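Local coordinates for alpha-galacturonidase (Bacillus subtilis, PDB 3FEF), which hydrolyses alpha-1,4-linked galacturonate oligomers, releasing alpha-D-galacturonate, as an NAD(+)- and manganese-dependent glycosidase of family 4, at residues V199-G203 with S378-P382; F224-A229 with F256-E260; S250-A255 with D270-A274. All blocks are in the same frame, centred on the assembly; numbering follows the deposited sequence.

Overall arrangement
All three contacts belong to the C-terminal domain of the family 4 fold, and contacts 2 and 3 lie along the chain within the loop that contact 1 closes. Contact 1 is buried and joins a strand to a loop through an amide bond, a bridging water and two leucines, beside a second subunit. Contacts 2 and 3 share helix 253-262 and touch one another, their centres about 12 Å apart. In contact 2 the buried middle is aromatic and the charged Arg-225 and Glu-260 lie on the exposed side, away from the annotated sites. Contact 3, partly buried, is polar: a carboxylate meets the start of the shared helix, with the metal site close by.

Contact 1: V199-G203 with S378-P382; sequences VNVLG and SGALP
Ser-378 meets Asn-200 and Leu-202 of the strand with both its backbone and its side chain. Its carbonyl O receives the amide of Asn-200, ND2 to O 3.0 Å, in an almost straight bond (172°) whose acceptor lies in the amide plane of Asn-200. The asparagine reaches across because its CG is anti to the backbone N (chi1 -176°). Both ends of this amide have further partners: ND2 also bonds to Thr-211, and OD1 accepts from Gln-374 of the second subunit, and the three partners together probably fix the turn of the amide. The serine OG bonds to Ile-376 O and accepts from a water at 2.8 Å; the same water donates to Val-201 O at 2.5 Å, bridging the loop to the strand backbone.

Gly-379 has a positive phi, readily taken by glycine, and its carbonyl O touches the CD1 methyl of Leu-202 at 3.4 Å. Ala-380 C lies 3.7 Å from Leu-202 CD1, while the methyl of this alanine points away from the strand. Leu-381 completes the apolar part: the two leucines lie side by side, pointing opposite ways, with Leu-381 CD2 3.9 Å from Leu-202 CG and 3.5 Å from Leu-202 O. The CD2 methyl also borders Gly-203, at a bend whose backbone angles would crowd a CB against the preceding carbonyl.

Pro-382 then stands at the N-cap position of helix 383-405. The loop thus leads from strand 372-375 into that helix while resting on the end of strand 197-202, which pairs with 207-215 in one sheet; Leu-202 and Ser-378 both touch Thr-364 of strand 361-369, and helix 171-187 packs against Val-199 and Val-201.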
loop_
_atom_site.group_PDB
_atom_site.type_symbol
_atom_site.label_atom_id
_atom_site.label_comp_id
_atom_site.label_asym_id
_atom_site.label_seq_id
_atom_site.Cartn_x
_atom_site.Cartn_y
_atom_site.Cartn_z
ATOM N N VAL A 199 -26.090 10.774 -5.110
ATOM C CA VAL A 199 -25.187 10.237 -6.095
ATOM C C VAL A 199 -23.894 9.771 -5.442
ATOM O O VAL A 199 -23.437 10.350 -4.445
ATOM C CB VAL A 199 -24.908 11.281 -7.228
ATOM C CG1 VAL A 199 -26.183 11.598 -8.004
ATOM C CG2 VAL A 199 -24.287 12.558 -6.668
ATOM N N ASN A 200 -23.307 8.716 -5.993
ATOM C CA ASN A 200 -21.956 8.347 -5.632
ATOM C C ASN A 200 -21.015 8.923 -6.669
ATOM O O ASN A 200 -20.890 8.396 -7.777
ATOM C CB ASN A 200 -21.781 6.829 -5.531
ATOM C CG ASN A 200 -20.382 6.440 -5.062
ATOM O OD1 ASN A 200 -19.958 6.842 -3.994
ATOM N ND2 ASN A 200 -19.661 5.673 -5.866
ATOM N N VAL A 201 -20.350 10.014 -6.303
ATOM C CA VAL A 201 -19.554 10.779 -7.249
ATOM C C VAL A 201 -18.052 10.720 -6.919
ATOM O O VAL A 201 -17.652 10.736 -5.748
ATOM C CB VAL A 201 -20.043 12.229 -7.273
ATOM C CG1 VAL A 201 -19.806 12.883 -5.929
ATOM C CG2 VAL A 201 -19.382 13.021 -8.414
ATOM N N LEU A 202 -17.225 10.648 -7.957
ATOM C CA LEU A 202 -15.803 10.436 -7.769
ATOM C C LEU A 202 -14.998 10.808 -9.007
ATOM O O LEU A 202 -15.504 10.783 -10.133
ATOM C CB LEU A 202 -15.519 8.998 -7.313
ATOM C CG LEU A 202 -15.815 7.799 -8.246
ATOM C CD1 LEU A 202 -14.973 6.588 -7.849
ATOM C CD2 LEU A 202 -17.295 7.410 -8.225
ATOM N N GLY A 203 -13.736 11.169 -8.796
ATOM C CA GLY A 203 -12.891 11.609 -9.895
ATOM C C GLY A 203 -11.947 12.697 -9.427
ATOM O O GLY A 203 -11.522 12.724 -8.275
ATOM N N SER A 378 -15.569 5.640 -2.064
ATOM C CA SER A 378 -16.478 5.716 -3.194
ATOM C C SER A 378 -16.214 4.706 -4.310
ATOM O O SER A 378 -16.887 4.737 -5.328
ATOM C CB SER A 378 -16.460 7.141 -3.742
ATOM O OG SER A 378 -16.954 8.029 -2.733
ATOM N N GLY A 379 -15.218 3.831 -4.127
ATOM C CA GLY A 379 -14.941 2.780 -5.103
ATOM C C GLY A 379 -14.101 3.220 -6.297
ATOM O O GLY A 379 -13.298 4.130 -6.180
ATOM N N ALA A 380 -14.287 2.539 -7.428
ATOM C CA ALA A 380 -13.489 2.722 -8.641
ATOM C C ALA A 380 -14.236 3.468 -9.752
ATOM O O ALA A 380 -15.448 3.382 -9.869
ATOM C CB ALA A 380 -13.021 1.331 -9.196
ATOM N N LEU A 381 -13.482 4.157 -10.600
ATOM C CA LEU A 381 -14.008 4.721 -11.838
ATOM C C LEU A 381 -14.122 3.615 -12.877
ATOM O O LEU A 381 -13.574 2.543 -12.686
ATOM C CB LEU A 381 -13.038 5.797 -12.331
ATOM C CG LEU A 381 -12.940 7.040 -11.409
ATOM C CD1 LEU A 381 -11.582 7.742 -11.563
ATOM C CD2 LEU A 381 -14.082 7.998 -11.700
ATOM N N PRO A 382 -14.848 3.856 -13.979
ATOM C CA PRO A 382 -14.685 2.929 -15.111
ATOM C C PRO A 382 -13.212 2.890 -15.518
ATOM O O PRO A 382 -12.512 3.899 -15.407
ATOM C CB PRO A 382 -15.488 3.591 -16.231
ATOM C CG PRO A 382 -16.533 4.402 -15.520
ATOM C CD PRO A 382 -15.906 4.853 -14.207
HETATM O O HOH W 1 -18.607 10.182 -3.506
#

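Contact 2: F224-A229 with F256-E260; sequences FREFSA and FDLFE
Phe-224 and Phe-259 both carry CG anti to the backbone N, which extends each ring into the space between their helices, whereas Phe-256 turns its CG beside its own N (chi1 -66°), which brings its ring up against Ser-228 and Phe-227 of the other helix. The edge of Phe-224 points at the face of Phe-259 in an edge-to-face pair, with centroids 5.1 Å apart, and CE1 of Phe-224 reaches CG of Phe-259 at 3.7 Å. The far end of the Phe-224 ring, CZ, is 3.7 Å from CE1 of Phe-256. Phe-256 in turn directs its own edge toward the face of Phe-227 in an offset edge-to-face arrangement, the planes nearly perpendicular at 85°. Over the Phe-256 ring sits CA of Ser-228, an off-centre CH-pi contact at 4.2 Å from the centroid. The Arg-225 CB lies 3.8 Å from Phe-259 CE2 on the exposed side, where the bent side chain of Glu-260 swings its carboxylate toward Ser-228; Ser-228 OG and Glu-260 OE2 are modelled so close that a hydrogen bond between them is likely, but its length is doubtful.

Leu-179 and Met-182 of helix 171-187 and Ile-265 of strand 265-266 extend this apolar core. Helices 220-231 and 253-262, their axes 9.9 Å apart here and crossing at -122°, are thus joined by a four-phenylalanine aromatic cluster in the C-terminal domain.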
loop_
_atom_site.group_PDB
_atom_site.type_symbol
_atom_site.label_atom_id
_atom_site.label_comp_id
_atom_site.label_asym_id
_atom_site.label_seq_id
_atom_site.Cartn_x
_atom_site.Cartn_y
_atom_site.Cartn_z
ATOM N N PHE A 224 -30.963 6.872 -16.819
ATOM C CA PHE A 224 -30.095 7.748 -17.582
ATOM C C PHE A 224 -29.685 7.046 -18.882
ATOM O O PHE A 224 -29.467 7.686 -19.891
ATOM C CB PHE A 224 -28.866 8.139 -16.773
ATOM C CG PHE A 224 -28.002 9.153 -17.445
ATOM C CD1 PHE A 224 -27.059 8.769 -18.386
ATOM C CD2 PHE A 224 -28.122 10.496 -17.129
ATOM C CE1 PHE A 224 -26.233 9.725 -18.988
ATOM C CE2 PHE A 224 -27.332 11.445 -17.725
ATOM C CZ PHE A 224 -26.368 11.061 -18.657
ATOM N N ARG A 225 -29.580 5.726 -18.851
ATOM C CA ARG A 225 -29.235 5.003 -20.062
ATOM C C ARG A 225 -30.325 5.189 -21.142
ATOM O O ARG A 225 -30.012 5.489 -22.292
ATOM C CB ARG A 225 -28.951 3.519 -19.777
ATOM C CG ARG A 225 -28.780 2.674 -21.053
ATOM C CD ARG A 225 -27.931 1.409 -20.848
ATOM N NE ARG A 225 -27.918 0.898 -19.473
ATOM C CZ ARG A 225 -29.003 0.565 -18.769
ATOM N NH1 ARG A 225 -28.865 0.097 -17.533
ATOM N NH2 ARG A 225 -30.228 0.701 -19.288
ATOM N N GLU A 226 -31.593 5.053 -20.759
ATOM C CA GLU A 226 -32.712 5.317 -21.690
ATOM C C GLU A 226 -32.714 6.752 -22.156
ATOM O O GLU A 226 -32.841 7.047 -23.344
ATOM C CB GLU A 226 -34.060 4.989 -21.034
ATOM C CG GLU A 226 -34.332 3.486 -20.992
ATOM C CD GLU A 226 -35.137 3.057 -19.783
ATOM O OE1 GLU A 226 -35.877 3.892 -19.232
ATOM O OE2 GLU A 226 -35.038 1.882 -19.380
ATOM N N PHE A 227 -32.582 7.641 -21.181
ATOM C CA PHE A 227 -32.510 9.062 -21.396
ATOM C C PHE A 227 -31.438 9.407 -22.425
ATOM O O PHE A 227 -31.641 10.228 -23.313
ATOM C CB PHE A 227 -32.151 9.694 -20.055
ATOM C CG PHE A 227 -32.416 11.144 -19.983
ATOM C CD1 PHE A 227 -33.662 11.640 -20.315
ATOM C CD2 PHE A 227 -31.428 12.014 -19.527
ATOM C CE1 PHE A 227 -33.917 12.978 -20.233
ATOM C CE2 PHE A 227 -31.668 13.365 -19.431
ATOM C CZ PHE A 227 -32.920 13.856 -19.785
ATOM N N SER A 228 -30.281 8.769 -22.285
ATOM C CA SER A 228 -29.162 9.012 -23.165
ATOM C C SER A 228 -29.415 8.473 -24.569
ATOM O O SER A 228 -28.970 9.065 -25.551
ATOM C CB SER A 228 -27.903 8.364 -22.599
ATOM O OG SER A 228 -26.871 8.412 -23.570
ATOM N N ALA A 229 -30.116 7.344 -24.667
ATOM C CA ALA A 229 -30.400 6.763 -25.972
ATOM C C ALA A 229 -31.393 7.644 -26.701
ATOM O O ALA A 229 -31.317 7.810 -27.909
ATOM C CB ALA A 229 -30.944 5.360 -25.842
ATOM N N PHE A 256 -23.718 12.625 -22.744
ATOM C CA PHE A 256 -24.348 11.408 -23.266
ATOM C C PHE A 256 -23.335 10.555 -24.001
ATOM O O PHE A 256 -23.352 9.334 -23.894
ATOM C CB PHE A 256 -25.543 11.716 -24.182
ATOM C CG PHE A 256 -26.694 12.359 -23.470
ATOM C CD1 PHE A 256 -27.052 11.946 -22.192
ATOM C CD2 PHE A 256 -27.425 13.370 -24.068
ATOM C CE1 PHE A 256 -28.113 12.542 -21.518
ATOM C CE2 PHE A 256 -28.499 13.970 -23.392
ATOM C CZ PHE A 256 -28.838 13.557 -22.124
ATOM N N ASP A 257 -22.453 11.205 -24.745
ATOM C CA ASP A 257 -21.456 10.496 -25.527
ATOM C C ASP A 257 -20.464 9.764 -24.608
ATOM O O ASP A 257 -20.131 8.621 -24.856
ATOM C CB ASP A 257 -20.729 11.476 -26.456
ATOM C CG ASP A 257 -19.824 10.776 -27.464
ATOM O OD1 ASP A 257 -20.368 10.103 -28.358
ATOM O OD2 ASP A 257 -18.571 10.906 -27.367
ATOM N N LEU A 258 -20.004 10.424 -23.545
ATOM C CA LEU A 258 -19.098 9.790 -22.583
ATOM C C LEU A 258 -19.792 8.664 -21.849
ATOM O O LEU A 258 -19.187 7.616 -21.612
ATOM C CB LEU A 258 -18.570 10.796 -21.570
ATOM C CG LEU A 258 -17.826 11.962 -22.222
ATOM C CD1 LEU A 258 -17.132 12.810 -21.192
ATOM C CD2 LEU A 258 -16.839 11.458 -23.242
ATOM N N PHE A 259 -21.064 8.856 -21.494
ATOM C CA PHE A 259 -21.804 7.753 -20.854
ATOM C C PHE A 259 -21.819 6.465 -21.697
ATOM O O PHE A 259 -21.584 5.396 -21.173
ATOM C CB PHE A 259 -23.248 8.110 -20.493
ATOM C CG PHE A 259 -24.006 6.943 -19.899
ATOM C CD1 PHE A 259 -23.860 6.619 -18.547
ATOM C CD2 PHE A 259 -24.821 6.142 -20.693
ATOM C CE1 PHE A 259 -24.540 5.523 -17.985
ATOM C CE2 PHE A 259 -25.506 5.027 -20.139
ATOM C CZ PHE A 259 -25.361 4.724 -18.794
ATOM N N GLU A 260 -22.151 6.579 -22.979
ATOM C CA GLU A 260 -22.216 5.416 -23.884
ATOM C C GLU A 260 -20.879 4.718 -23.948
ATOM O O GLU A 260 -20.801 3.508 -24.067
ATOM C CB GLU A 260 -22.549 5.851 -25.313
ATOM C CG GLU A 260 -23.806 6.645 -25.415
ATOM C CD GLU A 260 -24.983 5.826 -25.005
ATOM O OE1 GLU A 260 -24.893 4.592 -25.175
ATOM O OE2 GLU A 260 -25.981 6.399 -24.508
#

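Contact 3: S250-A255 with D270-A274; sequences SAHRVA and DRHLA. With SO4 (sulfate ion), chain E.
Asp-270 and Val-254 run antiparallel alongside each other, so that the carboxylate lies against the first turn of helix 253-262. Its CG stands beside the backbone N of the aspartate (chi1 -80°), which carries both oxygens over to two successive amides. Val-254 N donates to OD2 at 2.7 Å, and Ala-255 N makes a longer bond to OD1 at 3.3 Å. Neither N-H lies in the carboxylate plane: both approach from above it, by 44° and 42°. The valine CB is pressed against OD2, 3.1 Å away, with its CG2 beside the same oxygen.

Further along helix 270-273, Leu-273 adds an apolar flank. Its CB comes to 4.2 Å from CG1 of Val-254, and its CD1 reaches Ala-255 CB at 4.3 Å. Ser-250 brings its OG near the carboxylate and accepts there from His-252 N at 2.8 Å, closing an ST turn; His-252 then occupies the N-cap position, its ND1 bonded to Tyr-236 O. The ring of His-272 stacks on His-206, a ligand of the bound magnesium ion, which places this short helix close to the metal site.

The CB of Arg-271 points away from 250-255, and its NH1 bonds to O2 of a sulfate at 2.7 Å, the oxygen lying at the guanidinium edge; Arg-298 also binds this ion, which probably came from the crystallisation liquor. Two backbone amides at a helix start, together with the positive end of the helix dipole, would be expected to stabilise the negative charge of the buried Asp-270 carboxylate.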
loop_
_atom_site.group_PDB
_atom_site.type_symbol
_atom_site.label_atom_id
_atom_site.label_comp_id
_atom_site.label_asym_id
_atom_site.label_seq_id
_atom_site.Cartn_x
_atom_site.Cartn_y
_atom_site.Cartn_z
ATOM N N SER A 250 -25.537 24.068 -22.394
ATOM C CA SER A 250 -25.287 22.981 -23.322
ATOM C C SER A 250 -26.533 22.140 -23.453
ATOM O O SER A 250 -27.519 22.386 -22.780
ATOM C CB SER A 250 -24.132 22.109 -22.821
ATOM O OG SER A 250 -24.616 20.938 -22.167
ATOM N N ALA A 251 -26.491 21.155 -24.333
ATOM C CA ALA A 251 -27.551 20.167 -24.398
ATOM C C ALA A 251 -27.037 18.782 -23.965
ATOM O O ALA A 251 -27.617 17.769 -24.323
ATOM C CB ALA A 251 -28.144 20.109 -25.816
ATOM N N HIS A 252 -25.927 18.747 -23.228
ATOM C CA HIS A 252 -25.445 17.499 -22.638
ATOM C C HIS A 252 -25.070 16.393 -23.628
ATOM O O HIS A 252 -24.988 15.221 -23.245
ATOM C CB HIS A 252 -26.490 16.979 -21.668
ATOM C CG HIS A 252 -26.947 18.017 -20.705
ATOM N ND1 HIS A 252 -28.081 18.775 -20.914
ATOM C CD2 HIS A 252 -26.393 18.472 -19.556
ATOM C CE1 HIS A 252 -28.225 19.624 -19.913
ATOM N NE2 HIS A 252 -27.216 19.461 -19.076
ATOM N N ARG A 253 -24.869 16.755 -24.893
ATOM C CA ARG A 253 -24.412 15.797 -25.892
ATOM C C ARG A 253 -23.078 15.160 -25.512
ATOM O O ARG A 253 -22.846 13.980 -25.782
ATOM C CB ARG A 253 -24.303 16.459 -27.268
ATOM C CG ARG A 253 -25.674 16.815 -27.860
ATOM C CD ARG A 253 -25.666 16.737 -29.385
ATOM N NE ARG A 253 -25.472 15.373 -29.861
ATOM C CZ ARG A 253 -24.582 15.052 -30.792
ATOM N NH1 ARG A 253 -23.832 16.005 -31.338
ATOM N NH2 ARG A 253 -24.454 13.798 -31.190
ATOM N N VAL A 254 -22.195 15.945 -24.907
ATOM C CA VAL A 254 -20.883 15.428 -24.538
ATOM C C VAL A 254 -21.032 14.415 -23.397
ATOM O O VAL A 254 -20.412 13.353 -23.412
ATOM C CB VAL A 254 -19.902 16.548 -24.120
ATOM C CG1 VAL A 254 -18.552 15.926 -23.673
ATOM C CG2 VAL A 254 -19.682 17.546 -25.278
ATOM N N ALA A 255 -21.874 14.740 -22.419
ATOM C CA ALA A 255 -22.138 13.834 -21.322
ATOM C C ALA A 255 -22.781 12.534 -21.802
ATOM O O ALA A 255 -22.446 11.456 -21.306
ATOM C CB ALA A 255 -23.019 14.511 -20.249
ATOM N N ASP A 270 -20.430 19.997 -20.076
ATOM C CA ASP A 270 -19.795 19.610 -21.318
ATOM C C ASP A 270 -18.487 20.396 -21.578
ATOM O O ASP A 270 -17.475 19.835 -22.003
ATOM C CB ASP A 270 -20.801 19.781 -22.474
ATOM C CG ASP A 270 -21.798 18.615 -22.568
ATOM O OD1 ASP A 270 -22.014 17.904 -21.554
ATOM O OD2 ASP A 270 -22.356 18.378 -23.668
ATOM N N ARG A 271 -18.508 21.690 -21.295
ATOM C CA ARG A 271 -17.363 22.549 -21.562
ATOM C C ARG A 271 -16.120 22.136 -20.754
ATOM O O ARG A 271 -14.994 22.392 -21.168
ATOM C CB ARG A 271 -17.732 24.012 -21.289
ATOM C CG ARG A 271 -18.237 24.242 -19.854
ATOM C CD ARG A 271 -18.947 25.573 -19.680
ATOM N NE ARG A 271 -18.048 26.711 -19.823
ATOM C CZ ARG A 271 -17.488 27.369 -18.809
ATOM N NH1 ARG A 271 -16.691 28.405 -19.046
ATOM N NH2 ARG A 271 -17.713 27.000 -17.558
ATOM N N HIS A 272 -16.321 21.515 -19.600
ATOM C CA HIS A 272 -15.195 21.072 -18.776
ATOM C C HIS A 272 -14.755 19.672 -19.152
ATOM O O HIS A 272 -13.562 19.402 -19.235
ATOM C CB HIS A 272 -15.554 21.103 -17.294
ATOM C CG HIS A 272 -15.663 22.484 -16.739
ATOM N ND1 HIS A 272 -16.839 22.987 -16.222
ATOM C CD2 HIS A 272 -14.749 23.475 -16.635
ATOM C CE1 HIS A 272 -16.642 24.229 -15.819
ATOM N NE2 HIS A 272 -15.378 24.545 -16.045
ATOM N N LEU A 273 -15.726 18.788 -19.374
ATOM C CA LEU A 273 -15.450 17.405 -19.726
ATOM C C LEU A 273 -14.632 17.374 -20.990
ATOM O O LEU A 273 -13.713 16.559 -21.142
ATOM C CB LEU A 273 -16.764 16.646 -19.979
ATOM C CG LEU A 273 -17.682 16.373 -18.776
ATOM C CD1 LEU A 273 -19.042 15.801 -19.224
ATOM C CD2 LEU A 273 -16.998 15.453 -17.725
ATOM N N ALA A 274 -15.002 18.253 -21.913
ATOM C CA ALA A 274 -14.412 18.263 -23.245
ATOM C C ALA A 274 -12.891 18.421 -23.226
ATOM O O ALA A 274 -12.229 18.050 -24.168
ATOM C CB ALA A 274 -15.042 19.357 -24.098
HETATM S S SO4 E . -15.974 29.838 -15.309
HETATM O O1 SO4 E . -17.073 30.755 -15.027
HETATM O O2 SO4 E . -15.840 29.617 -16.744
HETATM O O3 SO4 E . -16.247 28.574 -14.641
HETATM O O4 SO4 E . -14.734 30.393 -14.784
#